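Local coordinates for putative carboxynorspermidine decarboxylase protein (Sinorhizobium meliloti, PDB 3MT1), which probably catalyses the pyridoxal 5'-phosphate-dependent decarboxylation of carboxynorspermidine and carboxyspermidine to norspermidine and spermidine, at residues Thr56-Ser59 and Leu60-Arg64; Thr74-Ser78 and Val79-Asp83; Ile86-Val89 and Val90-Ala93; Phe98-Ile101 and Ser102-Glu105. All blocks are in the same frame, centred on the assembly; numbering follows the deposited sequence.

Contact 1 of 4, residues Thr56-Ser59 and Leu60-Arg64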
loop_
_atom_site.group_PDB
_atom_site.type_symbol
_atom_site.label_atom_id
_atom_site.label_comp_id
_atom_site.label_asym_id
_atom_site.label_seq_id
_atom_site.Cartn_x
_atom_site.Cartn_y
_atom_site.Cartn_z
ATOM N N THR B 56 -11.871 18.373 3.134
ATOM C CA THR B 56 -11.632 18.015 4.520
ATOM C C THR B 56 -10.429 17.046 4.568
ATOM O O THR B 56 -10.197 16.327 3.639
ATOM C CB THR B 56 -12.903 17.437 5.184
ATOM O OG1 THR B 56 -12.678 17.303 6.590
ATOM C CG2 THR B 56 -13.279 16.034 4.602
ATOM N N SER B 57 -9.678 17.055 5.648
ATOM C CA SER B 57 -8.383 16.399 5.717
ATOM C C SER B 57 -8.195 15.636 6.991
ATOM O O SER B 57 -8.769 15.995 7.995
ATOM C CB SER B 57 -7.295 17.457 5.760
ATOM O OG SER B 57 -7.155 18.062 4.508
ATOM N N SER B 58 -7.306 14.659 6.995
ATOM C CA SER B 58 -6.968 14.004 8.245
ATOM C C SER B 58 -5.501 14.001 8.588
ATOM O O SER B 58 -5.076 13.193 9.382
ATOM C CB SER B 58 -7.517 12.581 8.266
ATOM O OG SER B 58 -7.332 11.967 7.007
ATOM N N SER B 59 -4.729 14.901 7.992
ATOM C CA SER B 59 -3.292 14.982 8.230
ATOM C C SER B 59 -2.811 16.352 7.810
ATOM O O SER B 59 -3.491 17.061 7.061
ATOM C CB SER B 59 -2.547 13.956 7.393
ATOM O OG SER B 59 -2.616 14.258 6.007
ATOM N N LEU B 60 -1.662 16.741 8.342
ATOM C CA LEU B 60 -0.977 17.915 7.882
ATOM C C LEU B 60 -0.895 17.975 6.357
ATOM O O LEU B 60 -1.388 18.927 5.746
ATOM C CB LEU B 60 0.430 18.029 8.490
ATOM C CG LEU B 60 1.257 19.186 7.907
ATOM C CD1 LEU B 60 0.457 20.486 7.994
ATOM C CD2 LEU B 60 2.639 19.350 8.589
ATOM N N PHE B 61 -0.295 16.980 5.725
ATOM C CA PHE B 61 -0.101 17.120 4.299
ATOM C C PHE B 61 -1.418 17.307 3.553
ATOM O O PHE B 61 -1.496 18.084 2.608
ATOM C CB PHE B 61 0.693 15.980 3.756
ATOM C CG PHE B 61 2.151 15.997 4.152
ATOM C CD1 PHE B 61 2.699 17.060 4.840
ATOM C CD2 PHE B 61 2.987 14.938 3.780
ATOM C CE1 PHE B 61 4.033 17.075 5.193
ATOM C CE2 PHE B 61 4.358 14.959 4.098
ATOM C CZ PHE B 61 4.882 16.033 4.812
ATOM N N GLU B 62 -2.473 16.657 4.019
ATOM C CA GLU B 62 -3.751 16.789 3.341
ATOM C C GLU B 62 -4.359 18.187 3.478
ATOM O O GLU B 62 -4.784 18.785 2.454
ATOM C CB GLU B 62 -4.730 15.674 3.708
ATOM C CG GLU B 62 -4.401 14.374 2.978
ATOM C CD GLU B 62 -5.423 13.184 3.190
ATOM O OE1 GLU B 62 -6.292 13.213 4.107
ATOM O OE2 GLU B 62 -5.329 12.205 2.392
ATOM N N VAL B 63 -4.359 18.724 4.701
ATOM C CA VAL B 63 -4.798 20.092 4.896
ATOM C C VAL B 63 -3.984 21.117 4.096
ATOM O O VAL B 63 -4.548 22.029 3.498
ATOM C CB VAL B 63 -4.914 20.505 6.386
ATOM C CG1 VAL B 63 -3.546 20.936 6.997
ATOM C CG2 VAL B 63 -5.920 21.654 6.508
ATOM N N ARG B 64 -2.675 20.956 4.046
ATOM C CA ARG B 64 -1.877 21.818 3.164
ATOM C C ARG B 64 -2.270 21.651 1.671
ATOM O O ARG B 64 -2.433 22.665 0.922
ATOM C CB ARG B 64 -0.383 21.565 3.363
ATOM C CG ARG B 64 0.516 22.323 2.436
ATOM C CD ARG B 64 1.905 22.357 3.021
ATOM N NE ARG B 64 2.867 23.000 2.131
ATOM C CZ ARG B 64 4.180 23.010 2.328
ATOM N NH1 ARG B 64 4.700 22.379 3.368
ATOM N NH2 ARG B 64 4.980 23.608 1.458
#

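Contact 2 of 4, residues Thr74-Ser78 and Val79-Asp83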
loop_
_atom_site.group_PDB
_atom_site.type_symbol
_atom_site.label_atom_id
_atom_site.label_comp_id
_atom_site.label_asym_id
_atom_site.label_seq_id
_atom_site.Cartn_x
_atom_site.Cartn_y
_atom_site.Cartn_z
ATOM N N THR B 74 -11.269 24.962 4.095
ATOM C CA THR B 74 -10.514 23.762 4.451
ATOM C C THR B 74 -10.793 23.336 5.884
ATOM O O THR B 74 -10.704 24.143 6.810
ATOM C CB THR B 74 -8.950 23.907 4.214
ATOM O OG1 THR B 74 -8.328 24.404 5.395
ATOM C CG2 THR B 74 -8.631 24.822 3.040
ATOM N N HIS B 75 -11.140 22.068 6.054
ATOM C CA HIS B 75 -11.429 21.484 7.380
ATOM C C HIS B 75 -10.343 20.506 7.719
ATOM O O HIS B 75 -9.912 19.725 6.866
ATOM C CB HIS B 75 -12.772 20.752 7.404
ATOM C CG HIS B 75 -13.958 21.662 7.415
ATOM N ND1 HIS B 75 -15.180 21.283 7.936
ATOM C CD2 HIS B 75 -14.105 22.946 6.990
ATOM C CE1 HIS B 75 -16.038 22.282 7.797
ATOM N NE2 HIS B 75 -15.406 23.305 7.237
ATOM N N ALA B 76 -9.889 20.568 8.958
ATOM C CA ALA B 76 -8.882 19.638 9.430
ATOM C C ALA B 76 -9.462 18.695 10.466
ATOM O O ALA B 76 -10.195 19.121 11.349
ATOM C CB ALA B 76 -7.667 20.400 9.992
ATOM N N TYR B 77 -9.148 17.417 10.344
ATOM C CA TYR B 77 -9.500 16.442 11.357
ATOM C C TYR B 77 -8.302 15.554 11.615
ATOM O O TYR B 77 -7.463 15.347 10.728
ATOM C CB TYR B 77 -10.665 15.572 10.899
ATOM C CG TYR B 77 -10.951 14.412 11.843
ATOM C CD1 TYR B 77 -11.432 14.635 13.135
ATOM C CD2 TYR B 77 -10.719 13.085 11.443
ATOM C CE1 TYR B 77 -11.695 13.584 14.000
ATOM C CE2 TYR B 77 -10.963 12.023 12.300
ATOM C CZ TYR B 77 -11.456 12.273 13.584
ATOM O OH TYR B 77 -11.710 11.198 14.436
ATOM N N SER B 78 -8.202 15.038 12.829
ATOM C CA SER B 78 -7.212 14.023 13.116
ATOM C C SER B 78 -7.670 13.225 14.294
ATOM O O SER B 78 -8.398 13.734 15.130
ATOM C CB SER B 78 -5.822 14.606 13.406
ATOM O OG SER B 78 -4.900 13.558 13.743
ATOM N N VAL B 79 -7.229 11.976 14.346
ATOM C CA VAL B 79 -7.427 11.129 15.503
ATOM C C VAL B 79 -6.523 11.628 16.629
ATOM O O VAL B 79 -6.955 11.704 17.770
ATOM C CB VAL B 79 -7.162 9.658 15.146
ATOM C CG1 VAL B 79 -7.236 8.810 16.334
ATOM C CG2 VAL B 79 -8.198 9.181 14.162
ATOM N N ALA B 80 -5.303 12.039 16.299
ATOM C CA ALA B 80 -4.373 12.575 17.301
ATOM C C ALA B 80 -3.435 13.633 16.715
ATOM O O ALA B 80 -2.564 13.274 15.901
ATOM C CB ALA B 80 -3.556 11.441 17.890
ATOM N N TYR B 81 -3.575 14.911 17.097
ATOM C CA TYR B 81 -2.651 15.928 16.535
ATOM C C TYR B 81 -1.279 15.842 17.155
ATOM O O TYR B 81 -1.152 15.528 18.315
ATOM C CB TYR B 81 -3.165 17.366 16.650
ATOM C CG TYR B 81 -4.336 17.618 15.788
ATOM C CD1 TYR B 81 -5.634 17.509 16.307
ATOM C CD2 TYR B 81 -4.175 17.922 14.431
ATOM C CE1 TYR B 81 -6.744 17.708 15.492
ATOM C CE2 TYR B 81 -5.281 18.133 13.612
ATOM C CZ TYR B 81 -6.558 18.018 14.144
ATOM O OH TYR B 81 -7.664 18.194 13.349
ATOM N N GLY B 82 -0.258 16.118 16.356
ATOM C CA GLY B 82 1.091 16.237 16.836
ATOM C C GLY B 82 1.307 17.693 17.165
ATOM O O GLY B 82 0.825 18.583 16.431
ATOM N N ASP B 83 2.012 17.923 18.280
ATOM C CA ASP B 83 2.384 19.247 18.778
ATOM C C ASP B 83 3.319 19.989 17.810
ATOM O O ASP B 83 3.197 21.210 17.608
ATOM C CB ASP B 83 3.047 19.123 20.153
ATOM C CG ASP B 83 2.431 18.013 21.015
ATOM O OD1 ASP B 83 2.020 18.323 22.175
ATOM O OD2 ASP B 83 2.366 16.828 20.529
#

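Contact 3 of 4, residues Ile86-Val89 and Val90-Ala93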
loop_
_atom_site.group_PDB
_atom_site.type_symbol
_atom_site.label_atom_id
_atom_site.label_comp_id
_atom_site.label_asym_id
_atom_site.label_seq_id
_atom_site.Cartn_x
_atom_site.Cartn_y
_atom_site.Cartn_z
ATOM N N ILE B 86 0.458 20.889 14.919
ATOM C CA ILE B 86 -0.756 21.649 15.229
ATOM C C ILE B 86 -0.777 23.084 14.715
ATOM O O ILE B 86 -1.795 23.536 14.166
ATOM C CB ILE B 86 -1.064 21.656 16.769
ATOM C CG1 ILE B 86 -2.491 22.136 17.074
ATOM C CG2 ILE B 86 -0.062 22.516 17.548
ATOM C CD1 ILE B 86 -3.594 21.446 16.319
ATOM N N ASP B 87 0.328 23.797 14.898
ATOM C CA ASP B 87 0.363 25.192 14.557
ATOM C C ASP B 87 0.278 25.348 13.059
ATOM O O ASP B 87 -0.388 26.256 12.571
ATOM C CB ASP B 87 1.606 25.884 15.136
ATOM C CG ASP B 87 1.329 26.570 16.526
ATOM O OD1 ASP B 87 0.368 27.403 16.612
ATOM O OD2 ASP B 87 2.079 26.304 17.521
ATOM N N GLU B 88 0.918 24.453 12.316
ATOM C CA GLU B 88 0.848 24.534 10.894
ATOM C C GLU B 88 -0.534 24.092 10.442
ATOM O O GLU B 88 -1.099 24.637 9.487
ATOM C CB GLU B 88 1.927 23.707 10.228
ATOM C CG GLU B 88 2.163 24.168 8.801
ATOM C CD GLU B 88 3.155 23.302 8.027
ATOM O OE1 GLU B 88 4.197 22.882 8.635
ATOM O OE2 GLU B 88 2.889 23.056 6.806
ATOM N N VAL B 89 -1.106 23.121 11.136
ATOM C CA VAL B 89 -2.425 22.710 10.745
ATOM C C VAL B 89 -3.343 23.930 10.867
ATOM O O VAL B 89 -4.007 24.317 9.883
ATOM C CB VAL B 89 -2.917 21.508 11.541
ATOM C CG1 VAL B 89 -4.304 21.138 11.121
ATOM C CG2 VAL B 89 -2.010 20.315 11.323
ATOM N N VAL B 90 -3.319 24.569 12.049
ATOM C CA VAL B 90 -4.202 25.697 12.351
ATOM C C VAL B 90 -4.101 26.814 11.319
ATOM O O VAL B 90 -5.104 27.400 10.932
ATOM C CB VAL B 90 -4.012 26.250 13.794
ATOM C CG1 VAL B 90 -4.679 27.648 13.951
ATOM C CG2 VAL B 90 -4.607 25.268 14.803
ATOM N N SER B 91 -2.899 27.095 10.851
ATOM C CA SER B 91 -2.734 28.144 9.870
ATOM C C SER B 91 -3.283 27.815 8.487
ATOM O O SER B 91 -3.484 28.707 7.720
ATOM C CB SER B 91 -1.278 28.541 9.752
ATOM O OG SER B 91 -0.566 27.474 9.206
ATOM N N HIS B 92 -3.532 26.553 8.163
ATOM C CA HIS B 92 -4.119 26.210 6.846
ATOM C C HIS B 92 -5.634 26.063 6.946
ATOM O O HIS B 92 -6.324 26.268 5.968
ATOM C CB HIS B 92 -3.560 24.897 6.239
ATOM C CG HIS B 92 -2.114 24.950 5.838
ATOM N ND1 HIS B 92 -1.645 25.761 4.830
ATOM C CD2 HIS B 92 -1.040 24.254 6.284
ATOM C CE1 HIS B 92 -0.338 25.589 4.697
ATOM N NE2 HIS B 92 0.053 24.678 5.568
ATOM N N ALA B 93 -6.135 25.711 8.125
ATOM C CA ALA B 93 -7.532 25.317 8.280
ATOM C C ALA B 93 -8.451 26.485 8.629
ATOM O O ALA B 93 -8.036 27.413 9.311
ATOM C CB ALA B 93 -7.652 24.224 9.344
#

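Contact 4 of 4, residues Phe98-Ile101 and Ser102-Glu105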
loop_
_atom_site.group_PDB
_atom_site.type_symbol
_atom_site.label_atom_id
_atom_site.label_comp_id
_atom_site.label_asym_id
_atom_site.label_seq_id
_atom_site.Cartn_x
_atom_site.Cartn_y
_atom_site.Cartn_z
ATOM N N PHE B 98 -11.596 17.959 16.622
ATOM C CA PHE B 98 -10.857 17.123 17.543
ATOM C C PHE B 98 -11.662 15.919 17.847
ATOM O O PHE B 98 -12.900 15.978 17.891
ATOM C CB PHE B 98 -10.517 17.846 18.827
ATOM C CG PHE B 98 -9.819 19.146 18.610
ATOM C CD1 PHE B 98 -8.444 19.185 18.439
ATOM C CD2 PHE B 98 -10.545 20.346 18.565
ATOM C CE1 PHE B 98 -7.793 20.397 18.232
ATOM C CE2 PHE B 98 -9.914 21.541 18.365
ATOM C CZ PHE B 98 -8.526 21.568 18.192
ATOM N N ASN B 99 -10.930 14.827 18.060
ATOM C CA ASN B 99 -11.489 13.506 18.266
ATOM C C ASN B 99 -12.070 13.311 19.664
ATOM O O ASN B 99 -12.938 12.467 19.875
ATOM C CB ASN B 99 -10.416 12.452 17.987
ATOM C CG ASN B 99 -11.000 11.071 17.773
ATOM O OD1 ASN B 99 -11.729 10.847 16.805
ATOM N ND2 ASN B 99 -10.684 10.136 18.674
ATOM N N SER B 100 -11.594 14.101 20.613
ATOM C CA SER B 100 -11.863 13.843 22.020
ATOM C C SER B 100 -11.734 15.143 22.776
ATOM O O SER B 100 -11.094 16.087 22.292
ATOM C CB SER B 100 -10.854 12.832 22.566
ATOM O OG SER B 100 -9.560 13.418 22.585
ATOM N N ILE B 101 -12.339 15.182 23.964
ATOM C CA ILE B 101 -12.305 16.352 24.842
ATOM C C ILE B 101 -10.863 16.713 25.164
ATOM O O ILE B 101 -10.450 17.867 25.036
ATOM C CB ILE B 101 -13.143 16.108 26.121
ATOM C CG1 ILE B 101 -14.597 16.470 25.836
ATOM C CG2 ILE B 101 -12.621 16.936 27.316
ATOM C CD1 ILE B 101 -15.625 15.520 26.447
ATOM N N SER B 102 -10.104 15.696 25.546
ATOM C CA SER B 102 -8.708 15.843 25.877
ATOM C C SER B 102 -7.871 16.497 24.754
ATOM O O SER B 102 -7.065 17.392 25.026
ATOM C CB SER B 102 -8.157 14.473 26.263
ATOM O OG SER B 102 -6.812 14.581 26.666
ATOM N N GLN B 103 -8.063 16.058 23.506
ATOM C CA GLN B 103 -7.417 16.703 22.349
ATOM C C GLN B 103 -7.818 18.166 22.267
ATOM O O GLN B 103 -6.982 19.049 22.002
ATOM C CB GLN B 103 -7.799 16.017 21.033
ATOM C CG GLN B 103 -7.069 14.719 20.750
ATOM C CD GLN B 103 -5.798 14.955 20.015
ATOM O OE1 GLN B 103 -5.806 15.533 18.929
ATOM N NE2 GLN B 103 -4.680 14.513 20.592
ATOM N N LEU B 104 -9.097 18.428 22.500
ATOM C CA LEU B 104 -9.586 19.800 22.444
ATOM C C LEU B 104 -8.992 20.658 23.552
ATOM O O LEU B 104 -8.517 21.758 23.298
ATOM C CB LEU B 104 -11.112 19.823 22.469
ATOM C CG LEU B 104 -11.829 21.095 22.857
ATOM C CD1 LEU B 104 -11.704 22.121 21.777
ATOM C CD2 LEU B 104 -13.279 20.734 23.125
ATOM N N GLU B 105 -9.006 20.135 24.777
ATOM C CA GLU B 105 -8.406 20.825 25.913
ATOM C C GLU B 105 -6.942 21.079 25.617
ATOM O O GLU B 105 -6.427 22.159 25.862
ATOM C CB GLU B 105 -8.558 19.997 27.171
ATOM C CG GLU B 105 -9.902 20.169 27.870
ATOM C CD GLU B 105 -10.065 19.222 29.067
ATOM O OE1 GLU B 105 -9.478 18.108 29.020
ATOM O OE2 GLU B 105 -10.775 19.576 30.049
HETATM O O HOH W 1 -8.082 15.297 17.372
#

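Contact 1 of 4, residues Thr56-Ser59 and Leu60-Arg64
Ser59 and Glu62 form the N-terminal cap of helix 60-70, where the second strand of the parallel alpha/beta barrel, 54-57, turns into its helix. Ser59 is the N-cap residue. Its OG lies between its own backbone N and carbonyl carbon, chi1 68°, which turns the hydroxyl in over the first turn, and there it accepts from Glu62 N at 3.1 Å (N-H...O angle 156°). The carbonyl of the same residue begins the main-chain pattern of the helix, Ser59 O taking Val63 N at 3.0 Å in an almost straight bond. The hydroxyl thus gives Glu62 N an acceptor in the first turn, while the carbonyl starts the regular i to i+4 ladder.

Glu62 folds back alongside the cap with its chain extended beyond CG, and its OE1 meets two donors of Ser58, the amide and the hydroxyl. Ser58 N lies 3.4 Å and Ser58 OG 3.3 Å from Glu62 OE1, both weak bonds. A classic capping box would return the bond to the N-cap amide; here the carboxylate reaches one residue earlier. Ser57 OG sits 2.9 Å from Val63 N, but the angle is poor and that N-H is already committed to Ser59 O, so this is close packing of strand end against helix.

The stronger outside partner of the capping hydroxyl is Asn333 O of the second subunit, and Ser58 and Glu62 also pack on that asparagine. Because Ser59 OG accepts from the helix while bonding to a carbonyl of the other chain, a single hydroxyl both closes the helix end and ties it to the dimer interface.

Contact 2 of 4, residues Thr74-Ser78 and Val79-Asp83
Ser78 OG accepts a weak hydrogen bond from Ala80 N at 3.0 Å, with an N-H...O angle of 131°, which makes a weakly bonded ST turn as strand 73-77 gives way to the loop. The torsion that allows it is chi1 177°: the hydroxyl stands opposite the backbone N and beside the carbonyl carbon, facing the amide two residues on.

Ser78 CB, meanwhile, meets Tyr81. The methylene lies over the centre of the aromatic face, 3.6 Å from the ring centroid and 14° off the normal, a well-centred CH-pi contact. Tyr81 thus folds back beneath the turn it has just left, and its far end slips under the strand, with OH 3.2 Å from Tyr77 C and 4.0 Å from Ala76 CB. That hydroxyl is close to several backbone atoms here, but its hydrogen bond goes to Ile97 O on the next strand. A leucine in place of Tyr81 would probably leave Ile97 O without this hydroxyl and Ser78 CB without the flat surface it rests on, so that the turn could shift. On the other side of the chain Tyr77 meets Val79 at an oblique angle, its OH 4.1 Å from CG2, while that hydroxyl bonds Asn99 and Arg119.

The turn thus leads from the third strand of the barrel toward helix 83-92. Tyr81 is wedged between Ile86 and Val89 of that helix and Ile96 of strand 95-98, and the outer rim of the loop meets the second subunit, where Lys293 of that chain bonds Ala80 O.

Contact 3 of 4, residues Ile86-Val89 and Val90-Ala93
Glu88 and His92, one helical turn apart, lie side by side and point the same way, and a weak hydrogen bond joins their ends. His92 NE2 gives it to Glu88 OE2 at 3.5 Å, with an N-H...O angle of 156°. The oxygen sits in the plane of the imidazole, at its edge, while the carboxylate is turned 61° from that plane. Glu88 can reach it because its CG stands opposite the backbone N, chi1 -160°, with the chain extended beyond, which carries the carboxylate alongside the ring; Glu88 CG itself passes 3.9 Å from His92 NE2.

Below this pair, the carbonyl of Glu88 takes Ser91 OG at 2.9 Å and also lies 3.2 Å from His92 CD2. Ser91 thus turns its hydroxyl back onto the helix. On the buried side, Ile86 CD1 meets Val90 CG2 at 4.2 Å.

Farther out, Arg64 of the preceding helix forms a long, weak ion pair with Glu88 OE2, and Leu60 packs against the same side chain. With the carboxylate gone, as in an alanine here, the imidazole is likely to lose its acceptor and turn more freely, whereas Arg64, which has a firmer partner on its own helix, would lose only a weak second one.

The last turn of the helix is closed by Val89 O, which takes both His92 N, from above the carbonyl plane, and Ala93 N at 3.1 Å. This carbonyl, shared by an i+3 and an i+4 amide, belongs to the connecting helix of a beta-alpha-beta unit of the barrel, between strands 73-77 and 95-98.

Contact 4 of 4, residues Phe98-Ile101 and Ser102-Glu105
The backbone is extended at Ser100 and helical from Ile101 onward, and Leu104 N reaches back to Ser100 O at 3.1 Å to open helix 101-107. This is an N-cap: Ser100 OG, held between its backbone N and carbonyl carbon by chi1 67°, accepts from Gln103 N at 3.2 Å in a fairly straight bond (164°). The cap follows strand 95-98 of the alpha/beta barrel, as strand gives way to helix.

Phe98, at the strand end, crosses Leu104 at about a right angle. Leu104 CA stands over one face of the Phe98 ring, 4.1 Å from the centroid and offset toward the rim, a CH-pi contact, and Leu104 CD1 touches CD2 of the ring at 3.8 Å. Leu104 also packs on Val152 and Ile156. In the first turn, Ile101 CG2 brushes Glu105 OE1 at 3.8 Å.

Gln103 bends at chi2, -89°, which brings its amide back under the loop. Its OE1 also accepts from Tyr81 N of the preceding loop. A water spans the remaining distance, accepting from Asn99 N at 3.0 Å and donating to Gln103 OE1 at 2.8 Å.

How the contacts relate
The four contacts follow the chain through successive strands and helices of one barrel. Contacts 1 and 2, with centres 8 Å apart, join edge to edge where Ser57 O probably bonds Tyr77 N at 2.8 Å. The centres of contacts 2 and 3 are about 9 Å apart; Thr74 OG1 meets His92 O at 2.8 Å, so strand 73-77 holds the end of its following helix. Contact 4 reaches contact 2 through Gln103 OE1 and Tyr81 N, 3.0 Å apart, yet does not touch contact 3, whose nearest atoms are about 5 Å away. Contact 2 therefore touches all three others. None adjoins the predicted substrate residues Glu233 and Asp269.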